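Local coordinates for kinesin-like protein KAR3 (Saccharomyces cerevisiae, PDB 1F9V) that probably couples ATP hydrolysis to movement along microtubules as a kinesin-family motor, here with ADP bound, at residues Val7-Arg12 with Asp57-Gln62; Phe89-Thr94 with Met314-Ser319; Val243-Ser248 with Lys269-Leu274. The protein carries 2 engineered substitutions. All blocks are in the same frame, centred on the assembly; numbering follows the deposited sequence.

Interaction 1 (Val7-Arg12 with Asp57-Gln62); sequences VYCRIR and DKIFDQ. With ADP (adenosine-5'-diphosphate), chain C.
The Y8 ring, on the parallel pair of strands 4-11 and 58-60 in the kinesin motor domain's central sheet, carries K58 CB over one face, 4.0 Å from CB to the Y8 centroid in a CH-pi contact, while D57 CB lies at its edge near the ring plane. F60 joins Y8 in an offset edge-to-face pair, the edge of F60 turned toward the Y8 face, with centroids 5.6 Å apart and planes at 77°. K58 CG lies over one face of the F60 ring, so this lysine touches both aromatics with its aliphatic part. Y8 CG lies beside the backbone N (chi1 -68°), which brings the ring alongside K58. On the same face of the sheet the R10 guanidinium has adenine N6 of ADP over one of its faces, R10 NH2 3.2 Å from N6; N66 and T101 bind R10 NH1. R12 approaches the same nucleotide with CB, 3.6 Å from N7, and is held by G95 O and a salt bridge to E19.

Beneath these groups C9 N donates to K58 O, F60 N to C9 O at 2.7 Å, and I11 N to F60 O. The opposite face holds C9 and I59. I11 points toward segment 57-62, and its CG2 lies 3.7 Å from Q62 OE1, beyond strand 58-60. D57, in salt bridge with R342 through OD1, turns its other oxygen to the strand: V7 N meets OD2 on the carboxylate's anti side at 2.8 Å, nearly straight at 167°.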
loop_
_atom_site.group_PDB
_atom_site.type_symbol
_atom_site.label_atom_id
_atom_site.label_comp_id
_atom_site.label_asym_id
_atom_site.label_seq_id
_atom_site.Cartn_x
_atom_site.Cartn_y
_atom_site.Cartn_z
ATOM N N VAL A 7 -0.264 -9.848 3.600
ATOM C CA VAL A 7 -1.119 -8.864 4.231
ATOM C C VAL A 7 -0.686 -8.576 5.665
ATOM O O VAL A 7 -0.494 -9.500 6.455
ATOM C CB VAL A 7 -2.581 -9.365 4.249
ATOM C CG1 VAL A 7 -3.483 -8.323 4.889
ATOM C CG2 VAL A 7 -3.034 -9.689 2.821
ATOM N N TYR A 8 -0.508 -7.295 5.978
ATOM C CA TYR A 8 -0.143 -6.859 7.329
ATOM C C TYR A 8 -1.260 -5.956 7.835
ATOM O O TYR A 8 -1.865 -5.204 7.064
ATOM C CB TYR A 8 1.136 -6.016 7.343
ATOM C CG TYR A 8 2.424 -6.724 6.999
ATOM C CD1 TYR A 8 2.490 -8.111 6.872
ATOM C CD2 TYR A 8 3.591 -5.989 6.804
ATOM C CE1 TYR A 8 3.697 -8.745 6.561
ATOM C CE2 TYR A 8 4.792 -6.609 6.495
ATOM C CZ TYR A 8 4.842 -7.979 6.372
ATOM O OH TYR A 8 6.044 -8.574 6.053
ATOM N N CYS A 9 -1.544 -6.035 9.129
ATOM C CA CYS A 9 -2.546 -5.166 9.724
ATOM C C CYS A 9 -1.793 -4.293 10.724
ATOM O O CYS A 9 -0.851 -4.763 11.368
ATOM C CB CYS A 9 -3.614 -5.986 10.454
ATOM S SG CYS A 9 -4.772 -4.984 11.443
ATOM N N ARG A 10 -2.171 -3.025 10.836
ATOM C CA ARG A 10 -1.525 -2.152 11.805
ATOM C C ARG A 10 -2.540 -1.343 12.584
ATOM O O ARG A 10 -3.344 -0.606 12.009
ATOM C CB ARG A 10 -0.547 -1.185 11.141
ATOM C CG ARG A 10 0.098 -0.248 12.164
ATOM C CD ARG A 10 0.895 0.884 11.529
ATOM N NE ARG A 10 1.840 1.449 12.486
ATOM C CZ ARG A 10 2.810 2.298 12.169
ATOM N NH1 ARG A 10 2.970 2.691 10.907
ATOM N NH2 ARG A 10 3.634 2.744 13.106
ATOM N N ILE A 11 -2.501 -1.489 13.905
ATOM C CA ILE A 11 -3.395 -0.744 14.780
ATOM C C ILE A 11 -2.611 0.479 15.242
ATOM O O ILE A 11 -1.547 0.344 15.850
ATOM C CB ILE A 11 -3.800 -1.573 16.032
ATOM C CG1 ILE A 11 -4.454 -2.888 15.599
ATOM C CG2 ILE A 11 -4.755 -0.763 16.910
ATOM C CD1 ILE A 11 -4.438 -3.964 16.662
ATOM N N ARG A 12 -3.107 1.668 14.934
ATOM C CA ARG A 12 -2.415 2.875 15.358
ATOM C C ARG A 12 -2.748 3.170 16.816
ATOM O O ARG A 12 -3.720 2.643 17.358
ATOM C CB ARG A 12 -2.852 4.069 14.507
ATOM C CG ARG A 12 -4.310 4.478 14.695
ATOM C CD ARG A 12 -4.530 5.953 14.360
ATOM N NE ARG A 12 -5.941 6.316 14.230
ATOM C CZ ARG A 12 -6.767 6.515 15.256
ATOM N NH1 ARG A 12 -6.323 6.385 16.504
ATOM N NH2 ARG A 12 -8.033 6.853 15.037
ATOM N N ASP A 57 -0.223 -12.091 7.885
ATOM C CA ASP A 57 1.191 -12.427 7.907
ATOM C C ASP A 57 1.874 -11.741 9.083
ATOM O O ASP A 57 2.862 -12.240 9.623
ATOM C CB ASP A 57 1.836 -12.022 6.578
ATOM C CG ASP A 57 1.313 -12.851 5.418
ATOM O OD1 ASP A 57 1.708 -14.027 5.296
ATOM O OD2 ASP A 57 0.491 -12.337 4.637
ATOM N N LYS A 58 1.332 -10.597 9.484
ATOM C CA LYS A 58 1.882 -9.852 10.606
ATOM C C LYS A 58 0.873 -8.827 11.084
ATOM O O LYS A 58 0.131 -8.245 10.290
ATOM C CB LYS A 58 3.177 -9.141 10.194
ATOM C CG LYS A 58 3.830 -8.334 11.314
ATOM C CD LYS A 58 5.089 -8.995 11.891
ATOM C CE LYS A 58 5.289 -10.434 11.425
ATOM N NZ LYS A 58 6.733 -10.837 11.436
ATOM N N ILE A 59 0.827 -8.617 12.391
ATOM C CA ILE A 59 -0.078 -7.628 12.945
ATOM C C ILE A 59 0.743 -6.713 13.830
ATOM O O ILE A 59 1.384 -7.163 14.775
ATOM C CB ILE A 59 -1.214 -8.268 13.771
ATOM C CG1 ILE A 59 -2.027 -9.221 12.890
ATOM C CG2 ILE A 59 -2.136 -7.175 14.312
ATOM C CD1 ILE A 59 -3.118 -9.976 13.623
ATOM N N PHE A 60 0.754 -5.432 13.486
ATOM C CA PHE A 60 1.484 -4.432 14.252
ATOM C C PHE A 60 0.501 -3.789 15.213
ATOM O O PHE A 60 -0.603 -3.415 14.816
ATOM C CB PHE A 60 2.065 -3.362 13.320
ATOM C CG PHE A 60 3.073 -3.895 12.338
ATOM C CD1 PHE A 60 4.371 -4.193 12.746
ATOM C CD2 PHE A 60 2.725 -4.097 11.004
ATOM C CE1 PHE A 60 5.310 -4.683 11.842
ATOM C CE2 PHE A 60 3.656 -4.588 10.088
ATOM C CZ PHE A 60 4.951 -4.882 10.508
ATOM N N ASP A 61 0.888 -3.667 16.478
ATOM C CA ASP A 61 -0.004 -3.055 17.452
ATOM C C ASP A 61 0.408 -1.622 17.771
ATOM O O ASP A 61 1.312 -1.071 17.136
ATOM C CB ASP A 61 -0.093 -3.907 18.731
ATOM C CG ASP A 61 1.219 -3.989 19.489
ATOM O OD1 ASP A 61 2.066 -3.080 19.351
ATOM O OD2 ASP A 61 1.394 -4.979 20.235
ATOM N N GLN A 62 -0.261 -1.018 18.746
ATOM C CA GLN A 62 0.013 0.363 19.114
ATOM C C GLN A 62 1.445 0.648 19.556
ATOM O O GLN A 62 1.880 1.796 19.518
ATOM C CB GLN A 62 -0.966 0.817 20.201
ATOM C CG GLN A 62 -2.412 0.850 19.733
ATOM C CD GLN A 62 -3.203 -0.345 20.214
ATOM O OE1 GLN A 62 -2.844 -1.502 19.950
ATOM N NE2 GLN A 62 -4.291 -0.075 20.931
HETATM P PB ADP C . -5.241 8.455 7.236
HETATM O O1B ADP C . -5.549 7.002 7.232
HETATM O O2B ADP C . -4.084 8.788 6.173
HETATM O O3B ADP C . -6.458 9.272 6.997
HETATM P PA ADP C . -3.349 9.733 9.008
HETATM O O1A ADP C . -2.122 8.973 8.770
HETATM O O2A ADP C . -3.315 10.967 8.225
HETATM O O3A ADP C . -4.602 8.857 8.619
HETATM O "O5'" ADP C . -3.474 10.137 10.533
HETATM C "C5'" ADP C . -4.529 9.848 11.453
HETATM C "C4'" ADP C . -4.061 10.505 12.785
HETATM O "O4'" ADP C . -3.461 9.459 13.558
HETATM C "C3'" ADP C . -2.946 11.553 12.598
HETATM O "O3'" ADP C . -3.062 12.649 13.521
HETATM C "C2'" ADP C . -1.649 10.792 12.808
HETATM O "O2'" ADP C . -0.545 11.631 13.190
HETATM C "C1'" ADP C . -2.062 9.728 13.815
HETATM N N9 ADP C . -1.336 8.433 13.626
HETATM C C8 ADP C . -1.646 7.520 12.684
HETATM N N7 ADP C . -0.844 6.481 12.799
HETATM C C5 ADP C . -0.021 6.695 13.794
HETATM C C6 ADP C . 1.010 5.984 14.387
HETATM N N6 ADP C . 1.342 4.777 13.919
HETATM N N1 ADP C . 1.693 6.517 15.447
HETATM C C2 ADP C . 1.387 7.731 15.949
HETATM N N3 ADP C . 0.382 8.432 15.388
HETATM C C4 ADP C . -0.332 7.961 14.332
#

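Interaction 2 (Phe89-Thr94 with Met314-Ser319); sequences FAYGQT and MFVNIS. With ADP (adenosine-5'-diphosphate), chain C.
M314 opens the contact by laying its thioether alongside F89, a Met-aromatic pair in which SD comes to 3.5 Å from F89 CD2 and sits obliquely to the ring. The chain is bent at both chi2 (-63°) and chi3 (-57°), which curls CE back to F89 CB. F315 follows with two backbone bonds of a parallel ladder: its N donates to F89 O at 2.7 Å, and its O accepts from Y91 N at 2.8 Å. V316 turns to the face of M314, where CG1 meets Y91 CD2 in a looser contact. N317 N then donates to Y91 O at 2.8 Å, while its OD1, buried with no polar partner in the model, lies 3.8 Å from A90 CB. Past N317 N water takes over: one molecule accepts from Q93 N and donates to N317 O, and a second, 2.6 Å from Q93 NE2, also accepts from S319 N. Segment 89-94 runs on through G92 into the Walker A P-loop, and T94 CA reaches 3.5 Å from O3B of ADP.

These are two inner strands of the P-loop NTPase core. Helix 325-338 packs on the face of M314 and V316, with F334 stacked on Y91; helix 98-103 lies against A90, F315 and N317 on the other, and strand 4-11 flanks strand 311-318.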
loop_
_atom_site.group_PDB
_atom_site.type_symbol
_atom_site.label_atom_id
_atom_site.label_comp_id
_atom_site.label_asym_id
_atom_site.label_seq_id
_atom_site.Cartn_x
_atom_site.Cartn_y
_atom_site.Cartn_z
ATOM N N PHE A 89 0.262 -1.333 -0.684
ATOM C CA PHE A 89 -0.972 -0.558 -0.614
ATOM C C PHE A 89 -1.401 -0.305 0.832
ATOM O O PHE A 89 -1.623 -1.255 1.584
ATOM C CB PHE A 89 -2.130 -1.292 -1.311
ATOM C CG PHE A 89 -1.906 -1.570 -2.775
ATOM C CD1 PHE A 89 -2.278 -0.640 -3.737
ATOM C CD2 PHE A 89 -1.377 -2.789 -3.188
ATOM C CE1 PHE A 89 -2.132 -0.924 -5.100
ATOM C CE2 PHE A 89 -1.224 -3.085 -4.546
ATOM C CZ PHE A 89 -1.604 -2.150 -5.503
ATOM N N ALA A 90 -1.514 0.959 1.221
ATOM C CA ALA A 90 -1.987 1.287 2.565
ATOM C C ALA A 90 -3.498 1.462 2.402
ATOM O O ALA A 90 -3.950 2.337 1.658
ATOM C CB ALA A 90 -1.350 2.568 3.065
ATOM N N TYR A 91 -4.263 0.625 3.104
ATOM C CA TYR A 91 -5.724 0.598 3.032
ATOM C C TYR A 91 -6.343 0.835 4.403
ATOM O O TYR A 91 -5.824 0.350 5.409
ATOM C CB TYR A 91 -6.167 -0.778 2.509
ATOM C CG TYR A 91 -7.659 -0.995 2.403
ATOM C CD1 TYR A 91 -8.304 -0.925 1.167
ATOM C CD2 TYR A 91 -8.436 -1.275 3.538
ATOM C CE1 TYR A 91 -9.678 -1.123 1.056
ATOM C CE2 TYR A 91 -9.823 -1.476 3.436
ATOM C CZ TYR A 91 -10.432 -1.396 2.191
ATOM O OH TYR A 91 -11.788 -1.578 2.067
ATOM N N GLY A 92 -7.464 1.552 4.435
ATOM C CA GLY A 92 -8.134 1.807 5.699
ATOM C C GLY A 92 -8.976 3.061 5.663
ATOM O O GLY A 92 -8.859 3.873 4.745
ATOM N N GLN A 93 -9.826 3.243 6.668
ATOM C CA GLN A 93 -10.680 4.420 6.701
ATOM C C GLN A 93 -9.864 5.673 6.945
ATOM O O GLN A 93 -8.745 5.609 7.458
ATOM C CB GLN A 93 -11.731 4.286 7.808
ATOM C CG GLN A 93 -11.156 4.390 9.217
ATOM C CD GLN A 93 -12.229 4.390 10.291
ATOM O OE1 GLN A 93 -13.153 5.207 10.265
ATOM N NE2 GLN A 93 -12.112 3.475 11.241
ATOM N N THR A 94 -10.422 6.815 6.570
ATOM C CA THR A 94 -9.754 8.086 6.798
ATOM C C THR A 94 -9.574 8.198 8.318
ATOM O O THR A 94 -10.511 7.963 9.082
ATOM C CB THR A 94 -10.608 9.251 6.253
ATOM O OG1 THR A 94 -10.675 9.145 4.826
ATOM C CG2 THR A 94 -10.011 10.595 6.622
ATOM N N MET A 314 -0.275 -5.824 1.132
ATOM C CA MET A 314 -1.461 -5.040 1.456
ATOM C C MET A 314 -1.264 -4.663 2.922
ATOM O O MET A 314 -1.047 -5.530 3.766
ATOM C CB MET A 314 -2.740 -5.867 1.284
ATOM C CG MET A 314 -2.855 -6.577 -0.071
ATOM S SD MET A 314 -2.922 -5.436 -1.485
ATOM C CE MET A 314 -4.399 -4.410 -1.039
ATOM N N PHE A 315 -1.317 -3.371 3.206
ATOM C CA PHE A 315 -1.117 -2.853 4.552
ATOM C C PHE A 315 -2.435 -2.265 5.060
ATOM O O PHE A 315 -2.808 -1.155 4.685
ATOM C CB PHE A 315 -0.025 -1.775 4.502
ATOM C CG PHE A 315 0.762 -1.649 5.766
ATOM C CD1 PHE A 315 0.236 -0.960 6.853
ATOM C CD2 PHE A 315 2.024 -2.215 5.878
ATOM C CE1 PHE A 315 0.962 -0.835 8.043
ATOM C CE2 PHE A 315 2.758 -2.097 7.060
ATOM C CZ PHE A 315 2.222 -1.403 8.144
ATOM N N VAL A 316 -3.136 -3.004 5.918
ATOM C CA VAL A 316 -4.419 -2.533 6.426
ATOM C C VAL A 316 -4.318 -1.821 7.771
ATOM O O VAL A 316 -3.998 -2.420 8.802
ATOM C CB VAL A 316 -5.438 -3.691 6.504
ATOM C CG1 VAL A 316 -6.774 -3.186 7.025
ATOM C CG2 VAL A 316 -5.622 -4.299 5.116
ATOM N N ASN A 317 -4.594 -0.523 7.725
ATOM C CA ASN A 317 -4.542 0.350 8.882
ATOM C C ASN A 317 -5.886 0.407 9.573
ATOM O O ASN A 317 -6.921 0.560 8.923
ATOM C CB ASN A 317 -4.157 1.765 8.443
ATOM C CG ASN A 317 -2.767 1.829 7.857
ATOM O OD1 ASN A 317 -2.594 1.915 6.641
ATOM N ND2 ASN A 317 -1.762 1.790 8.721
ATOM N N ILE A 318 -5.872 0.290 10.898
ATOM C CA ILE A 318 -7.110 0.370 11.658
ATOM C C ILE A 318 -6.928 1.157 12.944
ATOM O O ILE A 318 -5.826 1.237 13.496
ATOM C CB ILE A 318 -7.680 -1.026 12.019
ATOM C CG1 ILE A 318 -6.664 -1.824 12.825
ATOM C CG2 ILE A 318 -8.099 -1.772 10.747
ATOM C CD1 ILE A 318 -7.276 -3.048 13.495
ATOM N N SER A 319 -8.019 1.764 13.392
ATOM C CA SER A 319 -8.023 2.516 14.634
ATOM C C SER A 319 -8.330 1.513 15.749
ATOM O O SER A 319 -9.006 0.509 15.521
ATOM C CB SER A 319 -9.112 3.584 14.588
ATOM O OG SER A 319 -9.589 3.885 15.893
HETATM P PB ADP C . -5.241 8.455 7.236
HETATM O O1B ADP C . -5.549 7.002 7.232
HETATM O O2B ADP C . -4.084 8.788 6.173
HETATM O O3B ADP C . -6.458 9.272 6.997
HETATM P PA ADP C . -3.349 9.733 9.008
HETATM O O1A ADP C . -2.122 8.973 8.770
HETATM O O2A ADP C . -3.315 10.967 8.225
HETATM O O3A ADP C . -4.602 8.857 8.619
HETATM O "O5'" ADP C . -3.474 10.137 10.533
HETATM C "C5'" ADP C . -4.529 9.848 11.453
HETATM C "C4'" ADP C . -4.061 10.505 12.785
HETATM O "O4'" ADP C . -3.461 9.459 13.558
HETATM C "C3'" ADP C . -2.946 11.553 12.598
HETATM O "O3'" ADP C . -3.062 12.649 13.521
HETATM C "C2'" ADP C . -1.649 10.792 12.808
HETATM O "O2'" ADP C . -0.545 11.631 13.190
HETATM C "C1'" ADP C . -2.062 9.728 13.815
HETATM N N9 ADP C . -1.336 8.433 13.626
HETATM C C8 ADP C . -1.646 7.520 12.684
HETATM N N7 ADP C . -0.844 6.481 12.799
HETATM C C5 ADP C . -0.021 6.695 13.794
HETATM C C6 ADP C . 1.010 5.984 14.387
HETATM N N6 ADP C . 1.342 4.777 13.919
HETATM N N1 ADP C . 1.693 6.517 15.447
HETATM C C2 ADP C . 1.387 7.731 15.949
HETATM N N3 ADP C . 0.382 8.432 15.388
HETATM C C4 ADP C . -0.332 7.961 14.332
HETATM O O HOH W 1 -9.621 1.074 8.800
HETATM O O HOH W 2 -10.389 1.562 11.423
#

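Interaction 3 (Val243-Ser248 with Lys269-Leu274); sequences VDLAGS and KSLSCL
L245 and L274 reach toward each other tip to tip, and L271 completes a small leucine cluster between segment 243-248 and helix 258-281. No hydrogen bond crosses the contact; it is apolar packing of three branched side chains plus the backbone of a loop. L245 CD1 is the shared atom, 3.7 Å from L274 CD2 and 4.2 Å from L271 CD2. L245 CD2 also comes within 4.0 Å of L274 CD2, so the tip of L274 meets both prongs of L245.

The two helix leucines, one turn apart, take different conformations. L274 has CG opposite its backbone N (chi1 177°), a torsion that directs its methyls at L245. In L271 CG instead lies beside the backbone N (chi1 -70°), and the side chain runs past L245 in the opposite direction rather than meeting it end on. Its fork is divided: CD2 goes to L245, while CD1 enters the bend of the loop, 3.6 Å from S248 CA and 3.8 Å from S248 CB. The same methyl lies 3.9 Å from A246 O and 4.0 Å from G247 O, so one carbon touches three successive residues. S248 OG stands between its backbone N and carbonyl carbon (chi1 59°), and CA and CB, not the hydroxyl, face L271 CD1.

The sequence DLAGS is the kinesin switch II motif, and helix 258-281 corresponds to the switch II helix of the family. H218 of strand 218-228 links both sides, bonding A246 N and S270 OG. Strand 86-91 lies against L245 and S248 through F89 and Y91, and helix 297-306 packs on L245 and L274 through L298 and T299.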
loop_
_atom_site.group_PDB
_atom_site.type_symbol
_atom_site.label_atom_id
_atom_site.label_comp_id
_atom_site.label_asym_id
_atom_site.label_seq_id
_atom_site.Cartn_x
_atom_site.Cartn_y
_atom_site.Cartn_z
ATOM N N VAL A 243 1.607 2.982 -2.525
ATOM C CA VAL A 243 0.285 3.591 -2.570
ATOM C C VAL A 243 -0.415 3.889 -1.253
ATOM O O VAL A 243 -0.511 3.031 -0.378
ATOM C CB VAL A 243 -0.677 2.697 -3.412
ATOM C CG1 VAL A 243 -1.992 3.426 -3.693
ATOM C CG2 VAL A 243 0.005 2.280 -4.712
ATOM N N ASP A 244 -0.930 5.110 -1.156
ATOM C CA ASP A 244 -1.690 5.594 -0.008
ATOM C C ASP A 244 -3.104 5.716 -0.593
ATOM O O ASP A 244 -3.460 6.723 -1.209
ATOM C CB ASP A 244 -1.134 6.954 0.419
ATOM C CG ASP A 244 -1.859 7.550 1.605
ATOM O OD1 ASP A 244 -2.851 6.957 2.082
ATOM O OD2 ASP A 244 -1.421 8.629 2.058
ATOM N N LEU A 245 -3.898 4.665 -0.423
ATOM C CA LEU A 245 -5.243 4.622 -0.986
ATOM C C LEU A 245 -6.248 5.619 -0.430
ATOM O O LEU A 245 -6.061 6.189 0.641
ATOM C CB LEU A 245 -5.821 3.208 -0.835
ATOM C CG LEU A 245 -5.093 2.065 -1.549
ATOM C CD1 LEU A 245 -5.595 0.722 -1.024
ATOM C CD2 LEU A 245 -5.326 2.161 -3.053
ATOM N N ALA A 246 -7.318 5.834 -1.184
ATOM C CA ALA A 246 -8.391 6.712 -0.745
ATOM C C ALA A 246 -9.046 6.034 0.471
ATOM O O ALA A 246 -9.052 4.803 0.567
ATOM C CB ALA A 246 -9.421 6.876 -1.865
ATOM N N GLY A 247 -9.593 6.828 1.389
ATOM C CA GLY A 247 -10.248 6.259 2.560
ATOM C C GLY A 247 -11.307 5.232 2.193
ATOM O O GLY A 247 -12.119 5.456 1.294
ATOM N N SER A 248 -11.326 4.111 2.909
ATOM C CA SER A 248 -12.270 3.033 2.628
ATOM C C SER A 248 -13.609 3.110 3.365
ATOM O O SER A 248 -14.439 2.215 3.210
ATOM C CB SER A 248 -11.622 1.691 2.964
ATOM O OG SER A 248 -11.255 1.664 4.339
ATOM N N LYS A 269 -15.974 1.741 -6.371
ATOM C CA LYS A 269 -15.627 0.886 -7.501
ATOM C C LYS A 269 -14.138 0.550 -7.539
ATOM O O LYS A 269 -13.753 -0.603 -7.756
ATOM C CB LYS A 269 -16.027 1.567 -8.813
ATOM C CG LYS A 269 -17.096 0.830 -9.590
ATOM C CD LYS A 269 -18.440 0.902 -8.881
ATOM C CE LYS A 269 -19.128 2.235 -9.131
ATOM N NZ LYS A 269 -19.844 2.710 -7.916
ATOM N N SER A 270 -13.308 1.565 -7.330
ATOM C CA SER A 270 -11.863 1.394 -7.360
ATOM C C SER A 270 -11.372 0.443 -6.267
ATOM O O SER A 270 -10.588 -0.465 -6.536
ATOM C CB SER A 270 -11.174 2.762 -7.232
ATOM O OG SER A 270 -9.769 2.625 -7.323
ATOM N N LEU A 271 -11.833 0.645 -5.035
ATOM C CA LEU A 271 -11.405 -0.223 -3.938
ATOM C C LEU A 271 -11.953 -1.635 -4.108
ATOM O O LEU A 271 -11.266 -2.615 -3.817
ATOM C CB LEU A 271 -11.836 0.368 -2.591
ATOM C CG LEU A 271 -11.089 1.646 -2.185
ATOM C CD1 LEU A 271 -11.575 2.099 -0.808
ATOM C CD2 LEU A 271 -9.573 1.405 -2.174
ATOM N N SER A 272 -13.185 -1.739 -4.592
ATOM C CA SER A 272 -13.794 -3.040 -4.816
ATOM C C SER A 272 -12.990 -3.816 -5.860
ATOM O O SER A 272 -12.689 -5.002 -5.691
ATOM C CB SER A 272 -15.227 -2.866 -5.309
ATOM O OG SER A 272 -15.735 -4.096 -5.786
ATOM N N CYS A 273 -12.642 -3.128 -6.945
ATOM C CA CYS A 273 -11.880 -3.739 -8.022
ATOM C C CYS A 273 -10.501 -4.178 -7.526
ATOM O O CYS A 273 -10.040 -5.271 -7.842
ATOM C CB CYS A 273 -11.727 -2.752 -9.186
ATOM S SG CYS A 273 -10.723 -3.393 -10.543
ATOM N N LEU A 274 -9.841 -3.324 -6.753
ATOM C CA LEU A 274 -8.523 -3.667 -6.228
ATOM C C LEU A 274 -8.604 -4.958 -5.415
ATOM O O LEU A 274 -7.788 -5.861 -5.583
ATOM C CB LEU A 274 -7.985 -2.532 -5.354
ATOM C CG LEU A 274 -6.634 -2.793 -4.677
ATOM C CD1 LEU A 274 -5.546 -2.978 -5.730
ATOM C CD2 LEU A 274 -6.297 -1.637 -3.758
#

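How the interactions relate
All three contacts reach one central sheet. Interactions 1 and 2, centres 10 Å apart, join where strands 4-11 and 311-318 pair: V316 N lies 2.8 Å from Y8 O, and V316 O 2.8 Å from R10 N, both probably hydrogen bonds. The centres of interactions 2 and 3 are also about 10 Å apart, and they touch: A90 N is 2.8 Å from V243 O and G92 O 3.1 Å from S248 N. Interactions 1 and 3 do not touch (centres about 19 Å apart). Around one ADP, interaction 1 approaches the adenine and interaction 2 the phosphates, while the nearest atoms of G247 and ADP are about 7 Å apart; a second ADP touches Y8.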